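Microcin B17-processing protein McbD (Escherichia coli str. K-12 substr. MG1655, PDB 6GRH) is needed to convert the inactive microcin B17 precursor into the active peptide antibiotic, and belongs to the YcaO family of cyclodehydratases. Local coordinates at residues I213-L218 with P222-L227. The protein carries 1 engineered substitution. Numbering follows the deposited sequence.
Sequences IFDITL and PGHAVL
A side-chain hydroxyl stands in for a backbone carbonyl between residues 213-218 and 222-227: Ala225 N donates to Thr217 OG1 at 2.8 Å, with an N-H...O angle of 166°, instead of to a main-chain oxygen. The other half of the exchange is regular, Ile216 N donating to Ala225 O (2.9 Å). Thr217 OG1 in turn donates to Asp215 OD1 (2.6 Å), so it relays between the Ala225 backbone and the carboxylate. Asp215 OD1 also accepts from Thr217 N, closing an Asx turn; OG1 meets the oxygen on its syn side and N on its anti side, both from one face of the carboxylate plane. With CG anti to the backbone N (chi1 -175°), Asp215 turns its other oxygen to His224, whose ND1 donates to Asp215 OD2 at 2.9 Å. OD2 lies in the ring plane at its edge, the carboxylate plane nearly perpendicular to the ring. Asn184 ND2 adds a donor to Asp215 OD1, and Ser323 OG bonds NE2, so the imidazole is held at both nitrogens. Further along, Phe214 and Leu227 form a hydrogen-bonded pair through Phe214 N to Leu227 O (2.9 Å) and Leu227 N to Phe214 O (2.8 Å). Ile213 CG2 touches Val226 CG1 at 3.7 Å, on the sheet face packed by helix 251-275; Tyr177 of helix 157-180 meets Phe214 and Leu227 on the other. Strand axes 4.7 Å apart at 155° identify a buried antiparallel beta hairpin within the YcaO domain's mixed sheet.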
ATOM      1  N   ILE E 213     -35.645 -16.948  32.860  1.00 37.67           N
ATOM      2  CA  ILE E 213     -34.811 -18.028  32.335  1.00 36.41           C
ATOM      3  C   ILE E 213     -35.296 -19.339  32.960  1.00 36.81           C
ATOM      4  O   ILE E 213     -35.241 -19.496  34.162  1.00 37.43           O
ATOM      5  CB  ILE E 213     -33.335 -17.823  32.703  1.00 36.23           C
ATOM      6  CG1 ILE E 213     -32.847 -16.436  32.265  1.00 36.31           C
ATOM      7  CG2 ILE E 213     -32.479 -18.942  32.102  1.00 35.57           C
ATOM      8  CD1 ILE E 213     -31.437 -16.098  32.721  1.00 36.66           C
ATOM      9  N   PHE E 214     -35.740 -20.269  32.128  1.00 36.26           N
ATOM     10  CA  PHE E 214     -36.250 -21.532  32.571  1.00 37.29           C
ATOM     11  C   PHE E 214     -35.467 -22.699  31.949  1.00 36.72           C
ATOM     12  O   PHE E 214     -35.151 -22.673  30.766  1.00 35.18           O
ATOM     13  CB  PHE E 214     -37.725 -21.647  32.174  1.00 38.03           C
ATOM     14  CG  PHE E 214     -38.624 -20.623  32.816  1.00 39.23           C
ATOM     15  CD1 PHE E 214     -38.643 -20.452  34.193  1.00 40.29           C
ATOM     16  CD2 PHE E 214     -39.488 -19.853  32.042  1.00 39.41           C
ATOM     17  CE1 PHE E 214     -39.493 -19.523  34.791  1.00 41.35           C
ATOM     18  CE2 PHE E 214     -40.344 -18.928  32.637  1.00 40.36           C
ATOM     19  CZ  PHE E 214     -40.342 -18.765  34.009  1.00 41.40           C
ATOM     20  N   ASP E 215     -35.159 -23.711  32.758  1.00 37.03           N
ATOM     21  CA  ASP E 215     -34.738 -25.012  32.253  1.00 37.02           C
ATOM     22  C   ASP E 215     -36.013 -25.795  31.900  1.00 36.81           C
ATOM     23  O   ASP E 215     -36.755 -26.194  32.803  1.00 37.62           O
ATOM     24  CB  ASP E 215     -33.910 -25.749  33.318  1.00 38.39           C
ATOM     25  CG  ASP E 215     -33.327 -27.071  32.816  1.00 39.07           C
ATOM     26  OD1 ASP E 215     -34.075 -27.908  32.263  1.00 39.95           O
ATOM     27  OD2 ASP E 215     -32.114 -27.292  32.994  1.00 40.44           O
ATOM     28  N   ILE E 216     -36.260 -26.005  30.597  1.00 35.51           N
ATOM     29  CA  ILE E 216     -37.437 -26.735  30.117  1.00 35.89           C
ATOM     30  C   ILE E 216     -37.097 -28.120  29.548  1.00 35.89           C
ATOM     31  O   ILE E 216     -37.927 -28.711  28.878  1.00 36.29           O
ATOM     32  CB  ILE E 216     -38.234 -25.931  29.056  1.00 35.61           C
ATOM     33  CG1 ILE E 216     -37.364 -25.606  27.831  1.00 34.31           C
ATOM     34  CG2 ILE E 216     -38.798 -24.655  29.663  1.00 35.93           C
ATOM     35  CD1 ILE E 216     -38.172 -25.366  26.572  1.00 34.30           C
ATOM     36  N   THR E 217     -35.905 -28.650  29.839  1.00 35.39           N
ATOM     37  CA  THR E 217     -35.470 -29.945  29.323  1.00 35.07           C
ATOM     38  C   THR E 217     -36.556 -31.018  29.470  1.00 35.95           C
ATOM     39  O   THR E 217     -37.161 -31.095  30.522  1.00 36.94           O
ATOM     40  CB  THR E 217     -34.262 -30.424  30.127  1.00 35.45           C
ATOM     41  OG1 THR E 217     -33.349 -29.335  30.272  1.00 34.90           O
ATOM     42  CG2 THR E 217     -33.586 -31.619  29.452  1.00 35.14           C
ATOM     43  N   LEU E 218     -36.775 -31.850  28.447  1.00 35.89           N
ATOM     44  CA  LEU E 218     -37.696 -32.988  28.562  1.00 36.93           C
ATOM     45  C   LEU E 218     -37.419 -33.703  29.885  1.00 38.10           C
ATOM     46  O   LEU E 218     -36.252 -33.941  30.194  1.00 37.33           O
ATOM     47  CB  LEU E 218     -37.490 -34.005  27.445  1.00 36.56           C
ATOM     48  CG  LEU E 218     -38.070 -33.703  26.068  1.00 36.38           C
ATOM     49  CD1 LEU E 218     -37.824 -34.893  25.169  1.00 36.46           C
ATOM     50  CD2 LEU E 218     -39.544 -33.395  26.151  1.00 36.99           C
ATOM     51  N   PRO E 222     -30.999 -36.146  30.001  1.00 37.15           N
ATOM     52  CA  PRO E 222     -29.728 -35.463  30.282  1.00 36.64           C
ATOM     53  C   PRO E 222     -29.602 -34.129  29.582  1.00 35.62           C
ATOM     54  O   PRO E 222     -30.427 -33.776  28.720  1.00 34.80           O
ATOM     55  CB  PRO E 222     -28.686 -36.433  29.725  1.00 36.57           C
ATOM     56  CG  PRO E 222     -29.390 -37.087  28.585  1.00 36.49           C
ATOM     57  CD  PRO E 222     -30.800 -37.284  29.079  1.00 37.10           C
ATOM     58  N   GLY E 223     -28.551 -33.398  29.921  1.00 35.07           N
ATOM     59  CA  GLY E 223     -28.335 -32.081  29.341  1.00 34.10           C
ATOM     60  C   GLY E 223     -29.366 -31.077  29.808  1.00 34.09           C
ATOM     61  O   GLY E 223     -30.126 -31.334  30.750  1.00 34.84           O
ATOM     62  N   HIS E 224     -29.402 -29.938  29.130  1.00 33.45           N
ATOM     63  CA  HIS E 224     -30.179 -28.791  29.571  1.00 33.97           C
ATOM     64  C   HIS E 224     -30.684 -28.010  28.372  1.00 33.24           C
ATOM     65  O   HIS E 224     -29.880 -27.554  27.547  1.00 32.98           O
ATOM     66  CB  HIS E 224     -29.325 -27.899  30.477  1.00 34.89           C
ATOM     67  CG  HIS E 224     -28.852 -28.594  31.718  1.00 36.32           C
ATOM     68  ND1 HIS E 224     -29.613 -28.677  32.863  1.00 37.80           N
ATOM     69  CD2 HIS E 224     -27.718 -29.288  31.972  1.00 36.95           C
ATOM     70  CE1 HIS E 224     -28.964 -29.372  33.779  1.00 38.64           C
ATOM     71  NE2 HIS E 224     -27.811 -29.761  33.264  1.00 38.48           N
ATOM     72  N   ALA E 225     -32.006 -27.889  28.256  1.00 33.07           N
ATOM     73  CA  ALA E 225     -32.636 -26.993  27.281  1.00 32.49           C
ATOM     74  C   ALA E 225     -33.016 -25.748  28.039  1.00 32.71           C
ATOM     75  O   ALA E 225     -33.844 -25.801  28.937  1.00 33.79           O
ATOM     76  CB  ALA E 225     -33.864 -27.630  26.678  1.00 33.10           C
ATOM     77  N   VAL E 226     -32.390 -24.634  27.717  1.00 31.58           N
ATOM     78  CA  VAL E 226     -32.629 -23.406  28.456  1.00 32.06           C
ATOM     79  C   VAL E 226     -33.402 -22.425  27.596  1.00 31.61           C
ATOM     80  O   VAL E 226     -32.963 -22.109  26.500  1.00 31.26           O
ATOM     81  CB  VAL E 226     -31.308 -22.799  28.958  1.00 32.00           C
ATOM     82  CG1 VAL E 226     -31.551 -21.453  29.619  1.00 32.41           C
ATOM     83  CG2 VAL E 226     -30.661 -23.757  29.963  1.00 32.76           C
ATOM     84  N   LEU E 227     -34.541 -21.957  28.112  1.00 32.09           N
ATOM     85  CA  LEU E 227     -35.410 -21.021  27.417  1.00 32.31           C
ATOM     86  C   LEU E 227     -35.236 -19.687  28.097  1.00 32.62           C
ATOM     87  O   LEU E 227     -35.431 -19.587  29.305  1.00 33.09           O
ATOM     88  CB  LEU E 227     -36.879 -21.452  27.542  1.00 33.28           C
ATOM     89  CG  LEU E 227     -37.924 -20.588  26.824  1.00 33.49           C
ATOM     90  CD1 LEU E 227     -37.760 -20.626  25.328  1.00 32.66           C
ATOM     91  CD2 LEU E 227     -39.323 -21.032  27.235  1.00 34.77           C
TER